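Local coordinates for protein computational Design of Enzyme (Synthetic construct, PDB 3TP4) that is of unknown function but is an engineered TIM-barrel protein, probably built to hold an activated serine within a catalytic triad, at residues G31-H36 with P64-W69; T39-L44 with T321-D326; S54-V59 with H330-P335; G244-D249 with A279-G284. All blocks are in the same frame, centred on the assembly; numbering follows the deposited sequence.

In the fold
Interactions 1 and 4 lie in the buried barrel wall, each a pairing of parallel strands, and they touch where the rings of Phe34 and Phe283 meet. Interactions 2 and 3 lie farther from the chain centre: interaction 2 joins two loops at the strand ends, and interaction 3 sets the start of helix 55-60 against one of those loops. Interaction 3 is buried and almost wholly apolar, whereas interaction 2 is partly exposed and relies on a serine–carboxylate bond and waters. The bond from Leu44 N to Asp55 OD2 ties these two together. Backbone bonds dominate interaction 1; interaction 4 adds a polar network around Thr281, Asp246 and Arg282.

Interaction 1. Residues G31-H36 with P64-W69; sequences GILFGH and PAVFGW
Leu33 and Ala65 press together at the tight end of this contact, with Leu33 CD1 only 3.5 Å from Ala65 CB, closer than carbons usually pack. Leu33 CB also meets the CG2 methyl of Val66 at 4.0 Å, and these two side chains cross at about a right angle. Next along, Gly35 has no side chain, and the strands draw in until its CA lies 3.6 Å from Val66 CB. Phe34 swings its CG opposite its backbone N (chi1 171°), which lays ring atom CD2 3.8 Å from CB of Pro64; Val56 of helix 55-60 packs on both residues. The pairing closes a beta-alpha-beta unit of the TIM barrel: strand 32-37 leads through helix 55-60 into strand 66-70, which returns as its parallel neighbour, the two short segments running 30° apart. Phe34 O receives Val66 N at 3.0 Å and, in a weak, bent bond, Ala65 N as well. His36 then bonds on both sides of its backbone, its N to Val66 O and its O to Gly68 N, the latter almost straight at 173°. Beyond that point direct packing thins and a single water bridges the backbones. Water 1 donates to Gly68 O at 2.6 Å and weakly to His36 O, and it rests 3.1 Å above the plane of the Trp69 ring, toward the rim. The His36 imidazole leads away from strand 66-70, its ND1 bonded to Thr39 OG1. Gly68 lies against the residues of a probable Ser70-His37-Glu320 triad, whose serine and histidine directly follow the two segments.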
loop_
_atom_site.group_PDB
_atom_site.type_symbol
_atom_site.label_atom_id
_atom_site.label_comp_id
_atom_site.label_asym_id
_atom_site.label_seq_id
_atom_site.Cartn_x
_atom_site.Cartn_y
_atom_site.Cartn_z
ATOM N N GLY A 31 15.199 -11.127 10.426
ATOM C CA GLY A 31 15.794 -10.897 9.126
ATOM C C GLY A 31 14.868 -10.004 8.330
ATOM O O GLY A 31 13.677 -9.914 8.628
ATOM N N ILE A 32 15.406 -9.328 7.325
ATOM C CA ILE A 32 14.585 -8.419 6.542
ATOM C C ILE A 32 14.591 -8.876 5.078
ATOM O O ILE A 32 15.655 -9.036 4.468
ATOM C CB ILE A 32 15.048 -6.957 6.723
ATOM C CG1 ILE A 32 14.055 -5.982 6.067
ATOM C CG2 ILE A 32 16.468 -6.776 6.190
ATOM C CD1 ILE A 32 14.214 -4.532 6.545
ATOM N N LEU A 33 13.408 -9.140 4.533
ATOM C CA LEU A 33 13.322 -9.633 3.165
ATOM C C LEU A 33 13.726 -8.534 2.184
ATOM O O LEU A 33 13.184 -7.423 2.213
ATOM C CB LEU A 33 11.902 -10.100 2.800
ATOM C CG LEU A 33 10.954 -10.985 3.627
ATOM C CD1 LEU A 33 10.248 -12.007 2.743
ATOM C CD2 LEU A 33 11.559 -11.648 4.832
ATOM N N PHE A 34 14.666 -8.846 1.303
ATOM C CA PHE A 34 15.015 -7.915 0.240
ATOM C C PHE A 34 14.024 -8.027 -0.916
ATOM O O PHE A 34 13.740 -9.123 -1.399
ATOM C CB PHE A 34 16.430 -8.164 -0.298
ATOM C CG PHE A 34 16.729 -7.368 -1.533
ATOM C CD1 PHE A 34 16.918 -5.993 -1.448
ATOM C CD2 PHE A 34 16.764 -7.981 -2.785
ATOM C CE1 PHE A 34 17.183 -5.247 -2.588
ATOM C CE2 PHE A 34 17.027 -7.247 -3.935
ATOM C CZ PHE A 34 17.244 -5.888 -3.842
ATOM N N GLY A 35 13.506 -6.889 -1.356
ATOM C CA GLY A 35 12.572 -6.854 -2.472
ATOM C C GLY A 35 13.088 -6.037 -3.643
ATOM O O GLY A 35 13.911 -5.129 -3.477
ATOM N N HIS A 36 12.608 -6.369 -4.838
ATOM C CA HIS A 36 13.012 -5.661 -6.042
ATOM C C HIS A 36 11.814 -5.531 -6.971
ATOM O O HIS A 36 11.067 -6.493 -7.176
ATOM C CB HIS A 36 14.154 -6.405 -6.741
ATOM C CG HIS A 36 14.739 -5.669 -7.909
ATOM N ND1 HIS A 36 15.139 -6.306 -9.064
ATOM C CD2 HIS A 36 15.009 -4.354 -8.092
ATOM C CE1 HIS A 36 15.618 -5.417 -9.915
ATOM N NE2 HIS A 36 15.552 -4.225 -9.351
ATOM N N PRO A 64 15.089 -12.177 -5.240
ATOM C CA PRO A 64 14.702 -11.461 -4.017
ATOM C C PRO A 64 13.605 -12.214 -3.284
ATOM O O PRO A 64 12.902 -13.026 -3.896
ATOM C CB PRO A 64 14.152 -10.130 -4.536
ATOM C CG PRO A 64 13.767 -10.405 -5.963
ATOM C CD PRO A 64 14.689 -11.464 -6.467
ATOM N N ALA A 65 13.462 -11.952 -1.990
ATOM C CA ALA A 65 12.383 -12.559 -1.205
ATOM C C ALA A 65 11.062 -11.867 -1.515
ATOM O O ALA A 65 9.991 -12.466 -1.380
ATOM C CB ALA A 65 12.685 -12.474 0.299
ATOM N N VAL A 66 11.136 -10.601 -1.921
ATOM C CA VAL A 66 9.930 -9.854 -2.277
ATOM C C VAL A 66 9.980 -9.418 -3.750
ATOM O O VAL A 66 10.961 -8.830 -4.193
ATOM C CB VAL A 66 9.716 -8.642 -1.349
ATOM C CG1 VAL A 66 8.748 -7.646 -1.986
ATOM C CG2 VAL A 66 9.203 -9.102 0.049
ATOM N N PHE A 67 8.933 -9.745 -4.502
ATOM C CA PHE A 67 8.811 -9.346 -5.904
ATOM C C PHE A 67 7.797 -8.215 -5.969
ATOM O O PHE A 67 6.614 -8.425 -5.678
ATOM C CB PHE A 67 8.277 -10.520 -6.749
ATOM C CG PHE A 67 9.280 -11.641 -6.990
ATOM C CD1 PHE A 67 9.857 -12.325 -5.929
ATOM C CD2 PHE A 67 9.596 -12.040 -8.283
ATOM C CE1 PHE A 67 10.757 -13.373 -6.153
ATOM C CE2 PHE A 67 10.497 -13.090 -8.513
ATOM C CZ PHE A 67 11.074 -13.750 -7.451
ATOM N N GLY A 68 8.236 -7.016 -6.339
ATOM C CA GLY A 68 7.328 -5.883 -6.422
ATOM C C GLY A 68 6.824 -5.651 -7.843
ATOM O O GLY A 68 7.524 -5.959 -8.806
ATOM N N TRP A 69 5.615 -5.104 -7.966
ATOM C CA TRP A 69 4.986 -4.835 -9.258
ATOM C C TRP A 69 4.081 -3.607 -9.164
ATOM O O TRP A 69 3.575 -3.289 -8.092
ATOM C CB TRP A 69 4.091 -5.991 -9.663
ATOM C CG TRP A 69 4.639 -7.329 -9.486
ATOM C CD1 TRP A 69 4.335 -8.210 -8.498
ATOM C CD2 TRP A 69 5.553 -7.996 -10.356
ATOM N NE1 TRP A 69 5.014 -9.382 -8.686
ATOM C CE2 TRP A 69 5.768 -9.278 -9.825
ATOM C CE3 TRP A 69 6.217 -7.628 -11.532
ATOM C CZ2 TRP A 69 6.629 -10.202 -10.424
ATOM C CZ3 TRP A 69 7.068 -8.545 -12.130
ATOM C CH2 TRP A 69 7.270 -9.813 -11.574
HETATM O O HOH W 1 8.963 -8.098 -9.311
#

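Interaction 2. Residues T39-L44 with T321-D326; sequences TTSSGL and TGENAD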
loop_
_atom_site.group_PDB
_atom_site.type_symbol
_atom_site.label_atom_id
_atom_site.label_comp_id
_atom_site.label_asym_id
_atom_site.label_seq_id
_atom_site.Cartn_x
_atom_site.Cartn_y
_atom_site.Cartn_z
ATOM N N THR A 39 11.226 -7.465 -10.920
ATOM C CA THR A 39 12.547 -8.073 -10.847
ATOM C C THR A 39 12.780 -9.099 -11.950
ATOM O O THR A 39 13.913 -9.295 -12.374
ATOM C CB THR A 39 12.841 -8.675 -9.458
ATOM O OG1 THR A 39 14.247 -8.926 -9.342
ATOM C CG2 THR A 39 12.069 -9.973 -9.243
ATOM N N THR A 40 11.705 -9.741 -12.405
ATOM C CA THR A 40 11.788 -10.700 -13.501
ATOM C C THR A 40 11.220 -10.143 -14.808
ATOM O O THR A 40 11.072 -10.879 -15.781
ATOM C CB THR A 40 11.070 -12.037 -13.188
ATOM O OG1 THR A 40 9.695 -11.792 -12.860
ATOM C CG2 THR A 40 11.747 -12.780 -12.036
ATOM N N SER A 41 10.922 -8.848 -14.831
ATOM C CA SER A 41 10.291 -8.230 -15.994
ATOM C C SER A 41 11.165 -7.150 -16.634
ATOM O O SER A 41 11.027 -6.856 -17.818
ATOM C CB SER A 41 8.909 -7.665 -15.624
ATOM O OG SER A 41 8.994 -6.757 -14.531
ATOM N N SER A 42 12.063 -6.562 -15.846
ATOM C CA SER A 42 13.033 -5.590 -16.350
ATOM C C SER A 42 14.419 -5.960 -15.835
ATOM O O SER A 42 14.605 -6.092 -14.633
ATOM C CB SER A 42 12.686 -4.182 -15.870
ATOM O OG SER A 42 11.339 -3.859 -16.164
ATOM N N GLY A 43 15.383 -6.142 -16.738
ATOM C CA GLY A 43 16.742 -6.485 -16.344
ATOM C C GLY A 43 17.793 -5.977 -17.318
ATOM O O GLY A 43 17.524 -5.840 -18.512
ATOM N N LEU A 44 18.988 -5.695 -16.810
ATOM C CA LEU A 44 20.104 -5.288 -17.663
ATOM C C LEU A 44 20.997 -6.468 -18.003
ATOM O O LEU A 44 21.817 -6.379 -18.908
ATOM C CB LEU A 44 20.958 -4.205 -17.002
ATOM C CG LEU A 44 20.252 -3.085 -16.240
ATOM C CD1 LEU A 44 21.191 -1.903 -16.113
ATOM C CD2 LEU A 44 18.982 -2.679 -16.945
ATOM N N THR A 321 13.669 -2.220 -3.334
ATOM C CA THR A 321 14.296 -1.157 -4.118
ATOM C C THR A 321 13.774 -1.170 -5.560
ATOM O O THR A 321 13.042 -2.079 -5.957
ATOM C CB THR A 321 15.844 -1.216 -4.082
ATOM O OG1 THR A 321 16.390 0.082 -4.375
ATOM C CG2 THR A 321 16.372 -2.225 -5.098
ATOM N N GLY A 322 14.161 -0.165 -6.337
ATOM C CA GLY A 322 13.471 0.140 -7.578
ATOM C C GLY A 322 13.779 -0.717 -8.798
ATOM O O GLY A 322 14.674 -1.567 -8.795
ATOM N N GLU A 323 13.036 -0.456 -9.869
ATOM C CA GLU A 323 13.122 -1.254 -11.089
ATOM C C GLU A 323 14.436 -1.045 -11.858
ATOM O O GLU A 323 14.957 0.065 -11.937
ATOM C CB GLU A 323 11.922 -0.924 -11.994
ATOM C CG GLU A 323 11.733 -1.880 -13.170
ATOM C CD GLU A 323 10.361 -1.722 -13.823
ATOM O OE1 GLU A 323 9.778 -0.625 -13.709
ATOM O OE2 GLU A 323 9.863 -2.695 -14.433
ATOM N N ASN A 324 14.963 -2.119 -12.432
ATOM C CA ASN A 324 16.151 -2.016 -13.272
ATOM C C ASN A 324 15.777 -1.781 -14.751
ATOM O O ASN A 324 15.775 -2.709 -15.547
ATOM C CB ASN A 324 17.010 -3.272 -13.131
ATOM C CG ASN A 324 17.973 -3.191 -11.954
ATOM O OD1 ASN A 324 17.742 -2.452 -11.002
ATOM N ND2 ASN A 324 19.069 -3.929 -12.034
ATOM N N ALA A 325 15.452 -0.541 -15.099
ATOM C CA ALA A 325 14.928 -0.243 -16.433
ATOM C C ALA A 325 16.017 -0.278 -17.499
ATOM O O ALA A 325 15.905 -1.007 -18.481
ATOM C CB ALA A 325 14.221 1.097 -16.440
ATOM N N ASP A 326 17.073 0.503 -17.298
ATOM C CA ASP A 326 18.165 0.559 -18.265
ATOM C C ASP A 326 19.454 1.066 -17.623
ATOM O O ASP A 326 19.473 1.403 -16.440
ATOM C CB ASP A 326 17.768 1.450 -19.446
ATOM C CG ASP A 326 17.225 2.790 -19.002
ATOM O OD1 ASP A 326 17.854 3.434 -18.138
ATOM O OD2 ASP A 326 16.160 3.197 -19.504
HETATM O O HOH W 2 7.500 -4.485 -14.086
HETATM O O HOH W 3 13.867 -4.653 -12.234
HETATM O O HOH W 4 15.270 -3.520 -18.648
#
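Gly43 and Asn324 are the closest CA pair, 5.5 Å apart, in two irregular loops whose touching parts run at 44° to each other. No direct backbone hydrogen bond joins the loops; water 3 accepts from Asn324 N and lies 2.9 Å from Ser42 O. The direct polar link comes from Ser42, whose OG donates to OE2 of Glu323 at 2.6 Å, meeting that oxygen from above the carboxylate plane, 43° out of it. Glu323 reaches across with an extended chain, CG opposite its backbone N (chi1 -168°). Water 2 adds a second bridge, accepting from Ser41 OG and donating to the same OE2, so two bonds grip this oxygen. Farther along, Leu44 lays its CD2 methyl against the other backbone, 3.5 Å from Asn324 O and 3.6 Å from Asp326 CA. The Asn324 amide works elsewhere, its OD1 accepting from Phe331 N and Val332 N. These are loops at the C-terminal ends of barrel strands 32-37 and 318-321, where TIM barrels carry their active sites, and Glu323 lies against the residues of the probable Ser70-His37-Glu320 triad. The two strands are neighbours paired through Thr321 with Gly35 and His37; Tyr97 of helix 87-104 packs against Thr40 and Ser41.

Interaction 3. Residues S54-V59 with H330-P335; sequences SDVKNV and HFVPVP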
loop_
_atom_site.group_PDB
_atom_site.type_symbol
_atom_site.label_atom_id
_atom_site.label_comp_id
_atom_site.label_asym_id
_atom_site.label_seq_id
_atom_site.Cartn_x
_atom_site.Cartn_y
_atom_site.Cartn_z
ATOM N N SER A 54 16.260 -12.721 -13.458
ATOM C CA SER A 54 16.398 -11.460 -12.722
ATOM C C SER A 54 17.859 -11.025 -12.571
ATOM O O SER A 54 18.733 -11.861 -12.350
ATOM C CB SER A 54 15.786 -11.625 -11.330
ATOM O OG SER A 54 16.100 -10.527 -10.489
ATOM N N ASP A 55 18.126 -9.725 -12.672
ATOM C CA ASP A 55 19.456 -9.201 -12.364
ATOM C C ASP A 55 19.879 -9.574 -10.942
ATOM O O ASP A 55 21.062 -9.729 -10.659
ATOM C CB ASP A 55 19.497 -7.677 -12.464
ATOM C CG ASP A 55 19.440 -7.179 -13.897
ATOM O OD1 ASP A 55 19.582 -8.003 -14.817
ATOM O OD2 ASP A 55 19.256 -5.962 -14.092
ATOM N N VAL A 56 18.908 -9.675 -10.044
ATOM C CA VAL A 56 19.198 -9.999 -8.655
ATOM C C VAL A 56 19.743 -11.414 -8.552
ATOM O O VAL A 56 20.711 -11.663 -7.847
ATOM C CB VAL A 56 17.957 -9.873 -7.764
ATOM C CG1 VAL A 56 18.290 -10.341 -6.349
ATOM C CG2 VAL A 56 17.468 -8.442 -7.746
ATOM N N LYS A 57 19.105 -12.339 -9.255
ATOM C CA LYS A 57 19.589 -13.709 -9.318
ATOM C C LYS A 57 20.984 -13.755 -9.948
ATOM O O LYS A 57 21.877 -14.430 -9.436
ATOM C CB LYS A 57 18.585 -14.577 -10.095
ATOM C CG LYS A 57 19.078 -15.963 -10.502
ATOM C CD LYS A 57 19.354 -16.854 -9.290
ATOM C CE LYS A 57 19.808 -18.242 -9.727
ATOM N NZ LYS A 57 20.058 -19.155 -8.567
ATOM N N ASN A 58 21.187 -13.025 -11.042
ATOM C CA ASN A 58 22.488 -13.068 -11.722
ATOM C C ASN A 58 23.617 -12.470 -10.892
ATOM O O ASN A 58 24.741 -12.962 -10.927
ATOM C CB ASN A 58 22.436 -12.412 -13.108
ATOM C CG ASN A 58 21.503 -13.146 -14.065
ATOM O OD1 ASN A 58 21.137 -14.295 -13.831
ATOM N ND2 ASN A 58 21.106 -12.477 -15.139
ATOM N N VAL A 59 23.328 -11.408 -10.147
ATOM C CA VAL A 59 24.383 -10.761 -9.366
ATOM C C VAL A 59 24.613 -11.384 -7.986
ATOM O O VAL A 59 25.736 -11.386 -7.502
ATOM C CB VAL A 59 24.154 -9.243 -9.215
ATOM C CG1 VAL A 59 24.018 -8.596 -10.586
ATOM C CG2 VAL A 59 22.939 -8.973 -8.384
ATOM N N HIS A 330 18.702 2.382 -12.997
ATOM C CA HIS A 330 18.488 1.082 -12.384
ATOM C C HIS A 330 18.942 1.132 -10.930
ATOM O O HIS A 330 19.759 1.974 -10.557
ATOM C CB HIS A 330 19.178 -0.037 -13.183
ATOM C CG HIS A 330 20.672 0.069 -13.234
ATOM N ND1 HIS A 330 21.334 0.903 -14.112
ATOM C CD2 HIS A 330 21.636 -0.594 -12.546
ATOM C CE1 HIS A 330 22.639 0.763 -13.951
ATOM N NE2 HIS A 330 22.851 -0.138 -13.008
ATOM N N PHE A 331 18.390 0.254 -10.101
ATOM C CA PHE A 331 18.582 0.399 -8.661
ATOM C C PHE A 331 19.342 -0.750 -8.015
ATOM O O PHE A 331 19.924 -0.582 -6.945
ATOM C CB PHE A 331 17.238 0.656 -7.975
ATOM C CG PHE A 331 16.645 1.981 -8.340
ATOM C CD1 PHE A 331 15.929 2.130 -9.521
ATOM C CD2 PHE A 331 16.848 3.092 -7.537
ATOM C CE1 PHE A 331 15.393 3.363 -9.872
ATOM C CE2 PHE A 331 16.316 4.332 -7.887
ATOM C CZ PHE A 331 15.588 4.465 -9.049
ATOM N N VAL A 332 19.336 -1.905 -8.672
ATOM C CA VAL A 332 20.223 -3.008 -8.289
ATOM C C VAL A 332 21.464 -2.980 -9.184
ATOM O O VAL A 332 21.348 -3.083 -10.399
ATOM C CB VAL A 332 19.516 -4.375 -8.414
ATOM C CG1 VAL A 332 20.528 -5.529 -8.300
ATOM C CG2 VAL A 332 18.385 -4.510 -7.357
ATOM N N PRO A 333 22.658 -2.837 -8.585
ATOM C CA PRO A 333 23.901 -2.798 -9.371
ATOM C C PRO A 333 24.084 -4.044 -10.228
ATOM O O PRO A 333 23.664 -5.132 -9.840
ATOM C CB PRO A 333 25.002 -2.747 -8.302
ATOM C CG PRO A 333 24.338 -2.240 -7.077
ATOM C CD PRO A 333 22.907 -2.712 -7.136
ATOM N N VAL A 334 24.714 -3.874 -11.388
ATOM C CA VAL A 334 25.009 -4.976 -12.289
ATOM C C VAL A 334 26.489 -4.874 -12.644
ATOM O O VAL A 334 27.142 -3.899 -12.262
ATOM C CB VAL A 334 24.103 -4.945 -13.547
ATOM C CG1 VAL A 334 22.647 -5.061 -13.135
ATOM C CG2 VAL A 334 24.322 -3.669 -14.345
ATOM N N PRO A 335 27.043 -5.895 -13.315
ATOM C CA PRO A 335 28.484 -5.821 -13.576
ATOM C C PRO A 335 28.807 -4.513 -14.288
ATOM O O PRO A 335 28.071 -4.094 -15.179
ATOM C CB PRO A 335 28.732 -7.023 -14.485
ATOM C CG PRO A 335 27.678 -8.000 -14.083
ATOM C CD PRO A 335 26.459 -7.155 -13.807
#
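Val59 turns its CG1 methyl opposite its own carbonyl carbon (chi1 -56°), toward the bend at Pro333 and Val334, while Val56 holds CG1 opposite its backbone N (chi1 175°), which leaves CG2 beside that N, facing Val332. The two CG2 methyls of Val56 and Val332 meet at 4.1 Å, with the side chains crossing at about a right angle. Val59 closes on the loop with both branches: CG2 touches Val332 CG1 at 4.2 Å, and CG1 lies 3.6 Å from Pro333 O and 4.3 Å from Pro335 CD. That carbonyl is thus buried against a methyl, and no polar partner for it appears anywhere in the model. The Asp55 carboxylate crosses the Val334 side chain at a slant, OD2 standing 3.6 Å from the CG1 methyl, but its polar bonds go elsewhere. OD1 is bonded to Thr45 OG1, and OD2 takes Leu44 N and Asn324 ND2, which together should fix the rotation of the group. The helix begins beside it: Ser54 is the N-cap, its OG accepting from Val56 N at 3.0 Å. A negative charge on Asp55 would probably be eased by this helix start. On the loop, Asp337 OD2 receives both Val334 N and His330 NE2, tying two points of the loop to one carboxylate oxygen. The contact thus wedges the first turn of helix 55-60 against the loop leading from strand 318-321 to helix 340-348; His36 of strand 32-37 packs on Val56 and, with Phe34, on Val332, and Leu340 and Phe343 of helix 340-348 back Val59, Val332 and Pro333.

Interaction 4. Residues G244-D249 with A279-G284; sequences GLDTYD and AFTRFG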
loop_
_atom_site.group_PDB
_atom_site.type_symbol
_atom_site.label_atom_id
_atom_site.label_comp_id
_atom_site.label_asym_id
_atom_site.label_seq_id
_atom_site.Cartn_x
_atom_site.Cartn_y
_atom_site.Cartn_z
ATOM N N GLY A 244 4.265 1.407 6.223
ATOM C CA GLY A 244 5.467 1.547 5.416
ATOM C C GLY A 244 6.273 2.824 5.600
ATOM O O GLY A 244 5.973 3.655 6.453
ATOM N N LEU A 245 7.308 2.958 4.775
ATOM C CA LEU A 245 8.226 4.088 4.814
ATOM C C LEU A 245 9.017 4.048 3.523
ATOM O O LEU A 245 9.548 2.996 3.151
ATOM C CB LEU A 245 9.215 3.951 5.976
ATOM C CG LEU A 245 10.144 5.149 6.181
ATOM C CD1 LEU A 245 9.393 6.270 6.924
ATOM C CD2 LEU A 245 11.401 4.737 6.971
ATOM N N ASP A 246 9.107 5.190 2.848
ATOM C CA ASP A 246 9.795 5.281 1.562
ATOM C C ASP A 246 10.896 6.330 1.643
ATOM O O ASP A 246 10.617 7.513 1.842
ATOM C CB ASP A 246 8.802 5.662 0.460
ATOM C CG ASP A 246 7.592 4.744 0.423
ATOM O OD1 ASP A 246 7.764 3.510 0.470
ATOM O OD2 ASP A 246 6.461 5.258 0.366
ATOM N N THR A 247 12.143 5.897 1.483
ATOM C CA THR A 247 13.273 6.799 1.621
ATOM C C THR A 247 14.394 6.443 0.659
ATOM O O THR A 247 14.975 5.353 0.741
ATOM C CB THR A 247 13.845 6.760 3.050
ATOM O OG1 THR A 247 12.831 7.155 3.974
ATOM C CG2 THR A 247 15.022 7.709 3.174
ATOM N N TYR A 248 14.684 7.360 -0.259
ATOM C CA TYR A 248 15.834 7.228 -1.141
ATOM C C TYR A 248 16.867 8.268 -0.724
ATOM O O TYR A 248 16.509 9.344 -0.260
ATOM C CB TYR A 248 15.433 7.424 -2.602
ATOM C CG TYR A 248 14.842 6.193 -3.256
ATOM C CD1 TYR A 248 14.114 5.266 -2.523
ATOM C CD2 TYR A 248 15.030 5.949 -4.607
ATOM C CE1 TYR A 248 13.580 4.125 -3.130
ATOM C CE2 TYR A 248 14.497 4.819 -5.217
ATOM C CZ TYR A 248 13.774 3.911 -4.472
ATOM O OH TYR A 248 13.257 2.783 -5.082
ATOM N N ASP A 249 18.146 7.933 -0.859
ATOM C CA ASP A 249 19.224 8.856 -0.508
ATOM C C ASP A 249 20.428 8.570 -1.387
ATOM O O ASP A 249 20.650 7.421 -1.787
ATOM C CB ASP A 249 19.601 8.725 0.976
ATOM C CG ASP A 249 21.030 9.215 1.277
ATOM O OD1 ASP A 249 21.220 10.416 1.586
ATOM O OD2 ASP A 249 21.966 8.387 1.222
ATOM N N ALA A 279 7.155 -2.254 7.645
ATOM C CA ALA A 279 8.141 -2.646 6.638
ATOM C C ALA A 279 8.776 -1.399 6.042
ATOM O O ALA A 279 8.143 -0.348 5.982
ATOM C CB ALA A 279 7.486 -3.474 5.544
ATOM N N PHE A 280 10.033 -1.514 5.629
ATOM C CA PHE A 280 10.739 -0.428 4.940
ATOM C C PHE A 280 10.339 -0.505 3.453
ATOM O O PHE A 280 11.118 -0.940 2.602
ATOM C CB PHE A 280 12.254 -0.622 5.135
ATOM C CG PHE A 280 13.115 0.550 4.691
ATOM C CD1 PHE A 280 12.561 1.682 4.098
ATOM C CD2 PHE A 280 14.502 0.491 4.853
ATOM C CE1 PHE A 280 13.383 2.752 3.672
ATOM C CE2 PHE A 280 15.329 1.540 4.435
ATOM C CZ PHE A 280 14.778 2.671 3.849
ATOM N N THR A 281 9.111 -0.094 3.149
ATOM C CA THR A 281 8.495 -0.418 1.860
ATOM C C THR A 281 9.321 -0.024 0.649
ATOM O O THR A 281 9.356 -0.751 -0.340
ATOM C CB THR A 281 7.046 0.142 1.735
ATOM O OG1 THR A 281 6.984 1.480 2.258
ATOM C CG2 THR A 281 6.078 -0.760 2.496
ATOM N N ARG A 282 9.981 1.122 0.710
ATOM C CA ARG A 282 10.821 1.530 -0.403
ATOM C C ARG A 282 12.137 2.120 0.059
ATOM O O ARG A 282 12.169 3.014 0.914
ATOM C CB ARG A 282 10.081 2.534 -1.289
ATOM C CG ARG A 282 8.883 1.957 -1.999
ATOM C CD ARG A 282 8.276 3.000 -2.934
ATOM N NE ARG A 282 9.000 3.085 -4.205
ATOM C CZ ARG A 282 8.615 3.853 -5.223
ATOM N NH1 ARG A 282 7.524 4.608 -5.111
ATOM N NH2 ARG A 282 9.310 3.867 -6.349
ATOM N N PHE A 283 13.222 1.609 -0.511
ATOM C CA PHE A 283 14.550 2.125 -0.226
ATOM C C PHE A 283 15.387 2.086 -1.493
ATOM O O PHE A 283 15.136 1.275 -2.387
ATOM C CB PHE A 283 15.226 1.315 0.889
ATOM C CG PHE A 283 16.015 0.118 0.398
ATOM C CD1 PHE A 283 15.373 -1.054 0.017
ATOM C CD2 PHE A 283 17.399 0.164 0.336
ATOM C CE1 PHE A 283 16.099 -2.162 -0.404
ATOM C CE2 PHE A 283 18.135 -0.936 -0.100
ATOM C CZ PHE A 283 17.484 -2.103 -0.471
ATOM N N GLY A 284 16.401 2.943 -1.566
ATOM C CA GLY A 284 17.307 2.910 -2.706
ATOM C C GLY A 284 18.195 4.140 -2.794
ATOM O O GLY A 284 18.008 5.100 -2.048
HETATM O O HOH W 5 6.080 5.350 -2.907
HETATM O O HOH W 6 11.597 1.063 -4.109
HETATM O O HOH W 7 12.094 3.675 -7.644
#
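A weakly bonded parallel pairing in the buried barrel wall sets Gly244-Asp249 beside Ala279-Gly284, with Asp246 opposite Arg282. Arg282 N donates to Leu245 O at 3.1 Å, Thr247 N to Arg282 O at 2.9 Å, and Asp249 N to Gly284 O. At the start a side chain takes over: Thr281 OG1 accepts from Leu245 N at 2.9 Å and donates to Asp246 OD1 at 2.8 Å, meeting the carboxylate from above its plane. Thr281 reaches both because its OG1 stands between its backbone N and carbonyl carbon (chi1 42°). Helix 254-274 joins the two strands in a beta-alpha-beta crossover of the TIM barrel, and packs on Leu245, Thr247 and Phe280. Phe280 centres an inverse gamma turn, its ring presenting an edge, in plane, to Leu245 O. Asp246 and Arg282 turn the other way, where Asp246 OD2 forms a salt bridge with Arg171 of strand 168-174. Arg282 CB and CG lie against Asp246 OD1, the side chains crossing at a slant; NE reaches Tyr248 OH through water 6, NH2 by a weak bond through water 7. Gly284 CA sits over one face of the Tyr248 ring, a CH-pi contact 3.9 Å from its centroid.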